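Local atomic coordinates of putative cytidylyltransferase (PDB entry 5XF2), a protein that probably transfers the adenylyl group of ATP to D-glycero-beta-D-manno-heptose 1-phosphate, releasing diphosphate and forming ADP-D-glycero-beta-D-manno-heptose. Residues B[39-44]-B[64-69]; B[47-52]-B[153-158]; B[132-137]-B[148-153]. One frame throughout, in Å; residues are numbered along the deposited sequence.

Contact 1: residues B[39-44]-B[64-69]; sequences VFTNGV and ACLIVG
Val39 to Gly43 pair with Cys65 to Gly69 as neighbouring parallel strands inside the central sheet, their short axes 4.4 Å apart at closest and inclined by 24°. Five backbone hydrogen bonds fix the register. Val39 N donates to Cys65 O (2.9 Å) and Val39 O receives Ile67 N. Ile67 O then takes Thr41 N (3.1 Å), Thr41 O takes Gly69 N (2.8 Å), and Gly69 O takes Gly43 N. Val39 and Thr41 each bond to the two residues flanking their bridge partners, Leu66 and Val68, the pattern of parallel pairing. The two strands enclose helix 50-60 in sequence, a beta-alpha-beta unit of the Rossmann-like fold of the HUP nucleotidylyltransferases. Strand 125-129 continues the sheet beyond 39-43, and strand 105-109 does so beyond 65-69. On the face carrying Val39 and Leu66, the Val39 CG1 methyl meets Leu66 CD1 at 3.9 Å. The other face holds the Phe40 ring. With CG anti to the backbone N (chi1 179°), this ring runs forward along its neighbour: CD2 lies 4.2 Å from Ile67 CG2, while CZ reaches Gly69 CA at 3.9 Å, where no side chain intervenes. Leu117 and Ile118 of helix 115-121 also touch this phenyl group. Thr41 sits on the Val39 face, its OG1 hydrogen-bonded to Val127 O and Tyr55 OH and weakly to a bound HEPES molecule.

Contact 2: residues B[47-52]-B[153-158]; sequences ILHRGH and IPFEHD
Phe155, Glu156 and Asp158 of the loop after strand 149-153 pass along the start of helix 50-60, meeting His49, Gly51 and His52. Residues 49-52, His-Arg-Gly-His, fit the HxGH signature of nucleotidylyltransferases, and their geometry agrees: His49 is the N-cap and forms a capping box with His52. His49 N donates to His52 ND1 (3.2 Å), while His49 ND1 accepts a weak bond from Gly51 N. The imidazole of His49 also lies partly over that of His52. His52 NE2 is hydrogen-bonded to the sulfonate of a bound HEPES molecule, consistent with an anion-binding pocket at this helix start.

Phe155 is the first residue of this loop to touch the helix start. Its CG is anti to the backbone N (chi1 167°), and the far end of the phenyl group reaches the helix. CE1 lies 3.5 Å from Gly51 O, which sits at the ring edge, and CZ is 3.6 Å from His52 CD2. The Phe155 and His52 planes are 21° apart but so slid that they scarcely overlap. Against His49 the phenyl group meets rim to rim, completing a three-ring cluster. Glu156 then contributes its carbonyl: Glu156 O receives a CA-H...O contact from Gly51 CA (3.6 Å) and lies 3.5 Å from His49 CE1. The helix backbone can come this close because Gly51 has no side chain on the flank facing the loop. Asp158 then points its CB toward the helix start, over one face of the His49 ring. Its carboxylate, 32° from the imidazole plane, brings OD2 to 3.6 Å from His49 CD2, while the same oxygen makes a salt bridge with Lys166 NZ.

Contact 3: residues B[132-137]-B[148-153]; sequences YDMDAL and GRALAI
Met134, a selenomethionine, curls back against Ala150, Leu151 and Ala152 through three torsions of one sign. With chi1 at -68° its CG stands opposite the carbonyl carbon, and the bends at chi2 (-59°) and chi3 (-69°) turn the last bond, SE to CE, along the strand toward Ala150. The evidence is the order of its contacts. CG is 3.8 Å from Ala152 N and 4.2 Å from Ala152 CB; SE lies 3.9 Å from Leu151 O; and CE, at the end, comes to 3.6 Å from Leu151 N and 3.7 Å from Ala150 CB. The side chain therefore spans the backbone of Leu151 between the methyls of Ala152 and Ala150, which point to the loop while Leu151 points away from it. Tyr132 adds a lesser touch, its carbonyl O standing 4.0 Å from Ala152 CB.

The contact lies within a beta-alpha-beta crossover, in which strand 125-129 leads through this loop and helix 138-145 to the parallel edge strand 149-153. Leu126 and Lys128 of the adjoining strand and Arg144 of the helix also touch Met134, placing its buried side chain between sheet and helix. The turn carrying it is closed by Leu137 N donating to Met134 O (3.0 Å), just before the helix whose N-cap is Leu137. Ser140 OG is also hydrogen-bonded to Met134 O.

No hydrogen bond joins the two segments. Leu151 instead makes its backbone bonds with Leu126 and Lys128, so cohesion between loop and strand rests on dispersion and on burying the flexible selenoether chain, with little directional constraint.

How the contacts relate
All three contacts belong to one Rossmann-like domain, and each has a residue near bound HEPES, apparently one molecule, probably from the crystallisation liquor. Side chains of Thr41 from contact 1 and His52 from contact 2 come within about 3 Å of it, and Tyr132, at the margin of contact 3, within about 4 Å, so it may mark the substrate pocket. Contacts 1 and 2 have centres 15 Å apart and are linked by the turn from strand 38-43 into helix 50-60. Contacts 1 and 3 reach the same sheet without touching, their nearest atoms about 7 Å apart. Contacts 2 and 3, centred 18 Å apart, share Ile153, where the edge strand becomes the loop.

Contact 1: residues B[39-44]-B[64-69]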
ATOM      1  N   VAL B  39      -0.069   5.888  18.177  1.00  5.90           N
ATOM      2  CA  VAL B  39      -1.293   5.201  17.826  1.00  3.62           C
ATOM      3  C   VAL B  39      -0.970   3.782  17.452  1.00  3.63           C
ATOM      4  O   VAL B  39      -0.012   3.536  16.716  1.00  3.62           O
ATOM      5  CB  VAL B  39      -1.992   5.862  16.635  1.00  4.34           C
ATOM      6  CG1 VAL B  39      -3.317   5.152  16.296  1.00  4.49           C
ATOM      7  CG2 VAL B  39      -2.169   7.353  16.887  1.00  5.15           C
ATOM      8  N   PHE B  40      -1.773   2.854  17.942  1.00  4.57           N
ATOM      9  CA  PHE B  40      -1.579   1.451  17.651  1.00  4.14           C
ATOM     10  C   PHE B  40      -2.858   0.835  17.102  1.00  5.16           C
ATOM     11  O   PHE B  40      -3.958   1.132  17.581  1.00  8.59           O
ATOM     12  CB  PHE B  40      -1.146   0.694  18.906  1.00  4.14           C
ATOM     13  CG  PHE B  40      -0.943  -0.770  18.688  1.00  4.23           C
ATOM     14  CD1 PHE B  40      -2.022  -1.657  18.740  1.00  4.92           C
ATOM     15  CD2 PHE B  40       0.331  -1.270  18.445  1.00  4.14           C
ATOM     16  CE1 PHE B  40      -1.844  -3.027  18.520  1.00  4.14           C
ATOM     17  CE2 PHE B  40       0.532  -2.635  18.233  1.00  4.14           C
ATOM     18  CZ  PHE B  40      -0.565  -3.525  18.266  1.00  4.14           C
ATOM     19  N   THR B  41      -2.712  -0.049  16.123  1.00  4.42           N
ATOM     20  CA  THR B  41      -3.816  -0.880  15.692  1.00  4.42           C
ATOM     21  C   THR B  41      -3.163  -2.191  15.253  1.00  6.21           C
ATOM     22  O   THR B  41      -1.941  -2.232  15.032  1.00  5.75           O
ATOM     23  CB  THR B  41      -4.628  -0.194  14.547  1.00  6.33           C
ATOM     24  OG1 THR B  41      -5.945  -0.762  14.433  1.00 11.40           O
ATOM     25  CG2 THR B  41      -3.893  -0.332  13.231  1.00  5.99           C
ATOM     26  N   ASN B  42      -3.958  -3.249  15.111  1.00  7.63           N
ATOM     27  CA  ASN B  42      -3.434  -4.554  14.713  1.00  7.24           C
ATOM     28  C   ASN B  42      -4.407  -5.283  13.804  1.00  7.24           C
ATOM     29  O   ASN B  42      -5.590  -4.946  13.758  1.00  7.24           O
ATOM     30  CB  ASN B  42      -3.132  -5.430  15.925  1.00  7.24           C
ATOM     31  CG  ASN B  42      -4.381  -5.770  16.718  1.00  9.71           C
ATOM     32  OD1 ASN B  42      -4.912  -6.873  16.617  1.00 13.13           O
ATOM     33  ND2 ASN B  42      -4.799  -4.854  17.579  1.00 13.71           N
ATOM     34  N   GLY B  43      -3.909  -6.268  13.059  1.00  6.70           N
ATOM     35  CA  GLY B  43      -4.762  -7.035  12.167  1.00  6.70           C
ATOM     36  C   GLY B  43      -3.973  -8.020  11.331  1.00  7.85           C
ATOM     37  O   GLY B  43      -2.750  -8.028  11.383  1.00  9.84           O
ATOM     38  N   VAL B  44      -4.677  -8.814  10.529  1.00 10.73           N
ATOM     39  CA  VAL B  44      -4.034  -9.780   9.646  1.00 14.88           C
ATOM     40  C   VAL B  44      -3.575  -9.084   8.364  1.00  9.08           C
ATOM     41  O   VAL B  44      -2.446  -9.276   7.913  1.00  8.81           O
ATOM     42  CB  VAL B  44      -4.983 -10.935   9.284  1.00 10.90           C
ATOM     43  CG1 VAL B  44      -4.348 -11.835   8.235  1.00  7.74           C
ATOM     44  CG2 VAL B  44      -5.348 -11.730  10.527  1.00  7.74           C
ATOM     45  N   ALA B  64       0.416  11.244  16.138  1.00 15.83           N
ATOM     46  CA  ALA B  64       1.591  11.707  15.432  1.00 10.58           C
ATOM     47  C   ALA B  64       2.422  10.557  14.827  1.00 11.77           C
ATOM     48  O   ALA B  64       3.388  10.786  14.093  1.00 18.81           O
ATOM     49  CB  ALA B  64       2.447  12.547  16.393  1.00 13.50           C
ATOM     50  N   CYS B  65       2.048   9.323  15.134  1.00  8.63           N
ATOM     51  CA  CYS B  65       2.863   8.149  14.827  1.00  9.42           C
ATOM     52  C   CYS B  65       1.949   6.923  14.821  1.00  6.71           C
ATOM     53  O   CYS B  65       1.110   6.797  15.713  1.00  6.71           O
ATOM     54  CB  CYS B  65       3.978   7.994  15.858  1.00  8.10           C
ATOM     55  SG  CYS B  65       4.976   6.508  15.746  1.00 17.05           S
ATOM     56  N   LEU B  66       2.082   6.051  13.817  1.00  6.04           N
ATOM     57  CA  LEU B  66       1.230   4.864  13.710  1.00  4.26           C
ATOM     58  C   LEU B  66       2.028   3.565  13.691  1.00  4.26           C
ATOM     59  O   LEU B  66       2.953   3.378  12.891  1.00  4.26           O
ATOM     60  CB  LEU B  66       0.336   4.930  12.465  1.00  4.72           C
ATOM     61  CG  LEU B  66      -0.529   3.692  12.204  1.00  4.26           C
ATOM     62  CD1 LEU B  66      -1.496   3.429  13.351  1.00  4.26           C
ATOM     63  CD2 LEU B  66      -1.291   3.772  10.863  1.00  5.40           C
ATOM     64  N   ILE B  67       1.650   2.646  14.573  1.00  3.08           N
ATOM     65  CA  ILE B  67       2.301   1.344  14.660  1.00  3.08           C
ATOM     66  C   ILE B  67       1.276   0.250  14.372  1.00  3.08           C
ATOM     67  O   ILE B  67       0.192   0.245  14.955  1.00  3.59           O
ATOM     68  CB  ILE B  67       2.918   1.109  16.051  1.00  3.08           C
ATOM     69  CG1 ILE B  67       3.879   2.247  16.406  1.00  3.89           C
ATOM     70  CG2 ILE B  67       3.634  -0.231  16.097  1.00  3.08           C
ATOM     71  CD1 ILE B  67       4.477   2.128  17.789  1.00  4.41           C
ATOM     72  N   VAL B  68       1.612  -0.671  13.473  1.00  3.97           N
ATOM     73  CA  VAL B  68       0.680  -1.750  13.122  1.00  3.97           C
ATOM     74  C   VAL B  68       1.145  -3.140  13.605  1.00  4.60           C
ATOM     75  O   VAL B  68       2.247  -3.579  13.272  1.00  7.07           O
ATOM     76  CB  VAL B  68       0.427  -1.803  11.605  1.00  3.97           C
ATOM     77  CG1 VAL B  68      -0.691  -2.786  11.288  1.00  4.37           C
ATOM     78  CG2 VAL B  68       0.093  -0.418  11.075  1.00  3.97           C
ATOM     79  N   GLY B  69       0.300  -3.827  14.377  1.00  6.44           N
ATOM     80  CA  GLY B  69       0.598  -5.148  14.882  1.00  6.44           C
ATOM     81  C   GLY B  69       0.097  -6.075  13.814  1.00  8.26           C
ATOM     82  O   GLY B  69      -1.032  -5.938  13.344  1.00  9.40           O
TER

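Contact 2: residues B[47-52]-B[153-158]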
ATOM      1  N   ILE B  47      -5.029  -9.295   2.244  1.00 15.30           N
ATOM      2  CA  ILE B  47      -5.021  -8.629   0.950  1.00 13.35           C
ATOM      3  C   ILE B  47      -5.475  -7.205   1.202  1.00 12.62           C
ATOM      4  O   ILE B  47      -6.586  -6.987   1.693  1.00 11.70           O
ATOM      5  CB  ILE B  47      -5.973  -9.326  -0.085  1.00 18.98           C
ATOM      6  CG1 ILE B  47      -5.501 -10.739  -0.428  1.00 21.32           C
ATOM      7  CG2 ILE B  47      -6.194  -8.456  -1.336  1.00 17.62           C
ATOM      8  CD1 ILE B  47      -6.259 -11.824   0.320  1.00 37.18           C
ATOM      9  N   LEU B  48      -4.622  -6.237   0.901  1.00 11.41           N
ATOM     10  CA  LEU B  48      -5.007  -4.848   1.106  1.00 10.30           C
ATOM     11  C   LEU B  48      -6.120  -4.416   0.165  1.00 10.05           C
ATOM     12  O   LEU B  48      -6.135  -4.782  -1.007  1.00 16.13           O
ATOM     13  CB  LEU B  48      -3.818  -3.910   0.917  1.00  9.67           C
ATOM     14  CG  LEU B  48      -2.858  -3.841   2.094  1.00 10.86           C
ATOM     15  CD1 LEU B  48      -1.815  -2.785   1.807  1.00  9.67           C
ATOM     16  CD2 LEU B  48      -3.608  -3.548   3.384  1.00  9.67           C
ATOM     17  N   HIS B  49      -7.079  -3.672   0.694  1.00 11.80           N
ATOM     18  CA  HIS B  49      -8.035  -3.014  -0.162  1.00 11.80           C
ATOM     19  C   HIS B  49      -8.153  -1.573   0.285  1.00 12.07           C
ATOM     20  O   HIS B  49      -7.520  -1.175   1.260  1.00 12.76           O
ATOM     21  CB  HIS B  49      -9.398  -3.720  -0.148  1.00 14.03           C
ATOM     22  CG  HIS B  49      -9.991  -3.911   1.214  1.00 18.37           C
ATOM     23  ND1 HIS B  49     -10.577  -2.883   1.924  1.00 12.62           N
ATOM     24  CD2 HIS B  49     -10.139  -5.025   1.974  1.00 13.45           C
ATOM     25  CE1 HIS B  49     -11.052  -3.355   3.064  1.00 19.92           C
ATOM     26  NE2 HIS B  49     -10.798  -4.652   3.117  1.00 15.81           N
ATOM     27  N   ARG B  50      -8.961  -0.804  -0.426  1.00 11.22           N
ATOM     28  CA  ARG B  50      -9.090   0.620  -0.198  1.00 11.22           C
ATOM     29  C   ARG B  50      -9.618   0.949   1.191  1.00 13.75           C
ATOM     30  O   ARG B  50      -9.254   1.967   1.764  1.00 14.34           O
ATOM     31  CB  ARG B  50     -10.008   1.234  -1.245  1.00 11.22           C
ATOM     32  CG  ARG B  50     -10.054   2.728  -1.178  1.00 11.22           C
ATOM     33  CD  ARG B  50     -10.988   3.230  -2.207  1.00 23.12           C
ATOM     34  NE  ARG B  50     -10.863   4.669  -2.349  1.00 22.63           N
ATOM     35  CZ  ARG B  50     -11.297   5.344  -3.406  1.00 29.02           C
ATOM     36  NH1 ARG B  50     -11.885   4.693  -4.409  1.00 35.63           N
ATOM     37  NH2 ARG B  50     -11.136   6.662  -3.458  1.00 33.14           N
ATOM     38  N   GLY B  51     -10.458   0.081   1.737  1.00 10.37           N
ATOM     39  CA  GLY B  51     -10.963   0.289   3.077  1.00 10.93           C
ATOM     40  C   GLY B  51      -9.830   0.243   4.097  1.00  9.97           C
ATOM     41  O   GLY B  51      -9.811   1.047   5.032  1.00  9.97           O
ATOM     42  N   HIS B  52      -8.891  -0.691   3.920  1.00 10.83           N
ATOM     43  CA  HIS B  52      -7.721  -0.798   4.792  1.00 10.83           C
ATOM     44  C   HIS B  52      -6.931   0.489   4.813  1.00 10.83           C
ATOM     45  O   HIS B  52      -6.623   1.014   5.888  1.00 12.59           O
ATOM     46  CB  HIS B  52      -6.781  -1.921   4.359  1.00 10.83           C
ATOM     47  CG  HIS B  52      -7.279  -3.296   4.687  1.00 10.94           C
ATOM     48  ND1 HIS B  52      -7.183  -4.355   3.806  1.00 11.95           N
ATOM     49  CD2 HIS B  52      -7.883  -3.789   5.793  1.00 11.15           C
ATOM     50  CE1 HIS B  52      -7.677  -5.441   4.366  1.00 13.08           C
ATOM     51  NE2 HIS B  52      -8.108  -5.124   5.572  1.00 16.39           N
ATOM     52  N   ILE B 153     -13.234   3.438  15.159  1.00  7.84           N
ATOM     53  CA  ILE B 153     -13.527   4.383  14.090  1.00  8.38           C
ATOM     54  C   ILE B 153     -14.042   3.574  12.923  1.00 10.40           C
ATOM     55  O   ILE B 153     -13.678   2.401  12.789  1.00 10.75           O
ATOM     56  CB  ILE B 153     -12.328   5.264  13.699  1.00  9.47           C
ATOM     57  CG1 ILE B 153     -11.194   4.442  13.113  1.00  8.17           C
ATOM     58  CG2 ILE B 153     -11.884   6.112  14.877  1.00  8.32           C
ATOM     59  CD1 ILE B 153      -9.991   5.323  12.783  1.00  7.84           C
ATOM     60  N   PRO B 154     -14.992   4.145  12.162  1.00  9.43           N
ATOM     61  CA  PRO B 154     -15.590   3.320  11.107  1.00 12.81           C
ATOM     62  C   PRO B 154     -14.570   2.816  10.058  1.00 10.34           C
ATOM     63  O   PRO B 154     -13.644   3.512   9.644  1.00 16.75           O
ATOM     64  CB  PRO B 154     -16.667   4.246  10.497  1.00  9.43           C
ATOM     65  CG  PRO B 154     -16.268   5.642  10.840  1.00  9.43           C
ATOM     66  CD  PRO B 154     -15.227   5.592  11.957  1.00  9.43           C
ATOM     67  N   PHE B 155     -14.709   1.531   9.746  1.00 15.75           N
ATOM     68  CA  PHE B 155     -13.900   0.806   8.780  1.00 14.26           C
ATOM     69  C   PHE B 155     -14.780   0.172   7.707  1.00 18.00           C
ATOM     70  O   PHE B 155     -15.695  -0.585   8.027  1.00 22.96           O
ATOM     71  CB  PHE B 155     -13.080  -0.261   9.490  1.00 14.26           C
ATOM     72  CG  PHE B 155     -12.454  -1.255   8.574  1.00 15.07           C
ATOM     73  CD1 PHE B 155     -11.478  -0.863   7.687  1.00 15.80           C
ATOM     74  CD2 PHE B 155     -12.823  -2.581   8.614  1.00 15.31           C
ATOM     75  CE1 PHE B 155     -10.894  -1.769   6.841  1.00 20.91           C
ATOM     76  CE2 PHE B 155     -12.230  -3.498   7.777  1.00 15.32           C
ATOM     77  CZ  PHE B 155     -11.259  -3.090   6.885  1.00 18.33           C
ATOM     78  N   GLU B 156     -14.512   0.462   6.439  1.00 26.11           N
ATOM     79  CA  GLU B 156     -15.320  -0.103   5.360  1.00 30.34           C
ATOM     80  C   GLU B 156     -14.830  -1.471   4.883  1.00 34.40           C
ATOM     81  O   GLU B 156     -13.747  -1.581   4.306  1.00 31.21           O
ATOM     82  CB  GLU B 156     -15.385   0.868   4.178  1.00 30.58           C
ATOM     83  CG  GLU B 156     -16.274   0.400   3.039  1.00 54.77           C
ATOM     84  CD  GLU B 156     -16.448   1.458   1.965  1.00 67.26           C
ATOM     85  OE1 GLU B 156     -15.634   2.402   1.921  1.00 72.35           O
ATOM     86  OE2 GLU B 156     -17.399   1.340   1.164  1.00 55.42           O
ATOM     87  N   HIS B 157     -15.640  -2.500   5.109  1.00 36.80           N
ATOM     88  CA  HIS B 157     -15.300  -3.853   4.682  1.00 42.13           C
ATOM     89  C   HIS B 157     -15.769  -4.071   3.247  1.00 39.87           C
ATOM     90  O   HIS B 157     -16.754  -3.472   2.811  1.00 33.80           O
ATOM     91  CB  HIS B 157     -15.941  -4.887   5.612  1.00 41.44           C
ATOM     92  CG  HIS B 157     -17.435  -4.813   5.658  1.00 64.05           C
ATOM     93  ND1 HIS B 157     -18.112  -3.822   6.337  1.00 63.17           N
ATOM     94  CD2 HIS B 157     -18.384  -5.606   5.107  1.00 69.18           C
ATOM     95  CE1 HIS B 157     -19.412  -4.010   6.204  1.00 62.72           C
ATOM     96  NE2 HIS B 157     -19.605  -5.086   5.462  1.00 65.42           N
ATOM     97  N   ASP B 158     -15.064  -4.927   2.515  1.00 32.03           N
ATOM     98  CA  ASP B 158     -15.410  -5.211   1.127  1.00 43.01           C
ATOM     99  C   ASP B 158     -16.433  -6.358   1.179  1.00 42.56           C
ATOM    100  O   ASP B 158     -16.421  -7.149   2.121  1.00 42.18           O
ATOM    101  CB  ASP B 158     -14.175  -5.629   0.334  1.00 34.65           C
ATOM    102  CG  ASP B 158     -13.381  -6.722   1.023  1.00 37.90           C
ATOM    103  OD1 ASP B 158     -13.680  -7.026   2.196  1.00 42.91           O
ATOM    104  OD2 ASP B 158     -12.459  -7.278   0.390  1.00 31.58           O
TER

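Contact 3: residues B[132-137]-B[148-153]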
ATOM      1  N   TYR B 132     -17.065  -1.831  17.255  1.00 33.66           N
ATOM      2  CA  TYR B 132     -16.627  -2.875  18.183  1.00 26.85           C
ATOM      3  C   TYR B 132     -16.717  -2.328  19.607  1.00 25.92           C
ATOM      4  O   TYR B 132     -16.228  -1.227  19.867  1.00 37.19           O
ATOM      5  CB  TYR B 132     -15.193  -3.309  17.869  1.00 30.12           C
ATOM      6  CG  TYR B 132     -15.077  -4.212  16.663  1.00 52.70           C
ATOM      7  CD1 TYR B 132     -15.989  -5.236  16.447  1.00 58.24           C
ATOM      8  CD2 TYR B 132     -14.053  -4.041  15.740  1.00 55.21           C
ATOM      9  CE1 TYR B 132     -15.886  -6.063  15.344  1.00 68.30           C
ATOM     10  CE2 TYR B 132     -13.943  -4.862  14.635  1.00 58.53           C
ATOM     11  CZ  TYR B 132     -14.860  -5.872  14.442  1.00 82.97           C
ATOM     12  OH  TYR B 132     -14.752  -6.694  13.343  1.00 84.83           O
ATOM     13  N   ASP B 133     -17.325  -3.082  20.517  1.00 32.07           N
ATOM     14  CA  ASP B 133     -17.411  -2.650  21.904  1.00 26.96           C
ATOM     15  C   ASP B 133     -15.966  -2.643  22.375  1.00 18.80           C
ATOM     16  O   ASP B 133     -15.342  -3.698  22.481  1.00 19.91           O
ATOM     17  CB  ASP B 133     -18.240  -3.632  22.731  1.00 26.05           C
ATOM     18  CG  ASP B 133     -18.630  -3.070  24.083  1.00 38.71           C
ATOM     19  OD1 ASP B 133     -18.303  -1.896  24.359  1.00 35.20           O
ATOM     20  OD2 ASP B 133     -19.265  -3.802  24.872  1.00 51.30           O
HETATM   21  N   MSE B 134     -15.422  -1.460  22.638  1.00 15.36           N
HETATM   22  CA  MSE B 134     -14.029  -1.369  23.031  1.00 21.22           C
HETATM   23  C   MSE B 134     -13.930  -1.791  24.499  1.00 20.20           C
HETATM   24  O   MSE B 134     -12.903  -2.308  24.930  1.00 22.57           O
HETATM   25  CB  MSE B 134     -13.512   0.057  22.852  1.00 23.43           C
HETATM   26  CG  MSE B 134     -13.409   0.490  21.398  1.00 18.07           C
HETATM   27 SE   MSE B 134     -12.253  -0.601  20.325  1.00 59.75          SE
HETATM   28  CE  MSE B 134     -10.557  -0.101  21.146  1.00 24.18           C
ATOM     29  N   ASP B 135     -14.991  -1.571  25.270  1.00 23.13           N
ATOM     30  CA  ASP B 135     -14.986  -1.945  26.689  1.00 18.05           C
ATOM     31  C   ASP B 135     -14.805  -3.445  26.916  1.00 15.25           C
ATOM     32  O   ASP B 135     -14.419  -3.868  27.995  1.00 22.90           O
ATOM     33  CB  ASP B 135     -16.276  -1.487  27.364  1.00 28.86           C
ATOM     34  CG  ASP B 135     -16.500   0.001  27.234  1.00 46.90           C
ATOM     35  OD1 ASP B 135     -15.495   0.734  27.083  1.00 42.65           O
ATOM     36  OD2 ASP B 135     -17.669   0.438  27.270  1.00 52.41           O
ATOM     37  N   ALA B 136     -15.052  -4.244  25.887  1.00 18.83           N
ATOM     38  CA  ALA B 136     -14.946  -5.690  26.011  1.00 18.36           C
ATOM     39  C   ALA B 136     -13.536  -6.180  25.711  1.00 24.59           C
ATOM     40  O   ALA B 136     -13.258  -7.366  25.826  1.00 30.27           O
ATOM     41  CB  ALA B 136     -15.950  -6.377  25.091  1.00 17.25           C
ATOM     42  N   LEU B 137     -12.644  -5.276  25.328  1.00 23.49           N
ATOM     43  CA  LEU B 137     -11.276  -5.671  25.001  1.00 22.18           C
ATOM     44  C   LEU B 137     -10.368  -5.455  26.196  1.00 16.58           C
ATOM     45  O   LEU B 137     -10.384  -4.390  26.819  1.00 16.33           O
ATOM     46  CB  LEU B 137     -10.720  -4.870  23.815  1.00 23.98           C
ATOM     47  CG  LEU B 137     -11.335  -5.049  22.427  1.00 24.30           C
ATOM     48  CD1 LEU B 137     -10.501  -4.304  21.366  1.00 29.65           C
ATOM     49  CD2 LEU B 137     -11.539  -6.521  22.085  1.00 31.08           C
ATOM     50  N   GLY B 148      -4.026   6.474  28.559  1.00  4.67           N
ATOM     51  CA  GLY B 148      -4.232   6.457  27.112  1.00  4.34           C
ATOM     52  C   GLY B 148      -5.700   6.399  26.680  1.00  4.35           C
ATOM     53  O   GLY B 148      -6.617   6.484  27.503  1.00  4.72           O
ATOM     54  N   ARG B 149      -5.922   6.297  25.371  1.00  5.09           N
ATOM     55  CA  ARG B 149      -7.268   6.218  24.813  1.00  5.09           C
ATOM     56  C   ARG B 149      -7.471   4.959  23.978  1.00  5.98           C
ATOM     57  O   ARG B 149      -6.524   4.418  23.391  1.00  6.77           O
ATOM     58  CB  ARG B 149      -7.548   7.460  23.963  1.00  5.09           C
ATOM     59  CG  ARG B 149      -7.585   8.747  24.775  1.00  5.09           C
ATOM     60  CD  ARG B 149      -7.278   9.912  23.875  1.00  5.09           C
ATOM     61  NE  ARG B 149      -8.249   9.944  22.801  1.00 13.37           N
ATOM     62  CZ  ARG B 149      -8.041  10.500  21.616  1.00 12.46           C
ATOM     63  NH1 ARG B 149      -9.015  10.458  20.692  1.00 11.25           N
ATOM     64  NH2 ARG B 149      -6.872  11.091  21.359  1.00 12.18           N
ATOM     65  N   ALA B 150      -8.702   4.482  23.940  1.00  6.98           N
ATOM     66  CA  ALA B 150      -9.053   3.361  23.081  1.00  6.77           C
ATOM     67  C   ALA B 150     -10.379   3.708  22.418  1.00  8.90           C
ATOM     68  O   ALA B 150     -11.316   4.138  23.086  1.00 12.17           O
ATOM     69  CB  ALA B 150      -9.159   2.069  23.866  1.00  6.81           C
ATOM     70  N   LEU B 151     -10.477   3.536  21.111  1.00  9.50           N
ATOM     71  CA  LEU B 151     -11.702   3.932  20.454  1.00  7.51           C
ATOM     72  C   LEU B 151     -11.869   3.194  19.148  1.00  6.89           C
ATOM     73  O   LEU B 151     -10.910   2.658  18.601  1.00  8.41           O
ATOM     74  CB  LEU B 151     -11.748   5.427  20.187  1.00  6.89           C
ATOM     75  CG  LEU B 151     -10.737   5.990  19.194  1.00  7.49           C
ATOM     76  CD1 LEU B 151     -11.372   7.229  18.596  1.00  7.84           C
ATOM     77  CD2 LEU B 151      -9.430   6.335  19.879  1.00  9.24           C
ATOM     78  N   ALA B 152     -13.116   3.119  18.698  1.00  7.56           N
ATOM     79  CA  ALA B 152     -13.430   2.530  17.412  1.00  7.56           C
ATOM     80  C   ALA B 152     -13.700   3.632  16.386  1.00  8.25           C
ATOM     81  O   ALA B 152     -14.284   4.668  16.714  1.00 10.38           O
ATOM     82  CB  ALA B 152     -14.612   1.608  17.547  1.00  8.38           C
ATOM     83  N   ILE B 153     -13.234   3.438  15.159  1.00  7.84           N
ATOM     84  CA  ILE B 153     -13.527   4.383  14.090  1.00  8.38           C
ATOM     85  C   ILE B 153     -14.042   3.574  12.923  1.00 10.40           C
ATOM     86  O   ILE B 153     -13.678   2.401  12.789  1.00 10.75           O
ATOM     87  CB  ILE B 153     -12.328   5.264  13.699  1.00  9.47           C
ATOM     88  CG1 ILE B 153     -11.194   4.442  13.113  1.00  8.17           C
ATOM     89  CG2 ILE B 153     -11.884   6.112  14.877  1.00  8.32           C
ATOM     90  CD1 ILE B 153      -9.991   5.323  12.783  1.00  7.84           C
TER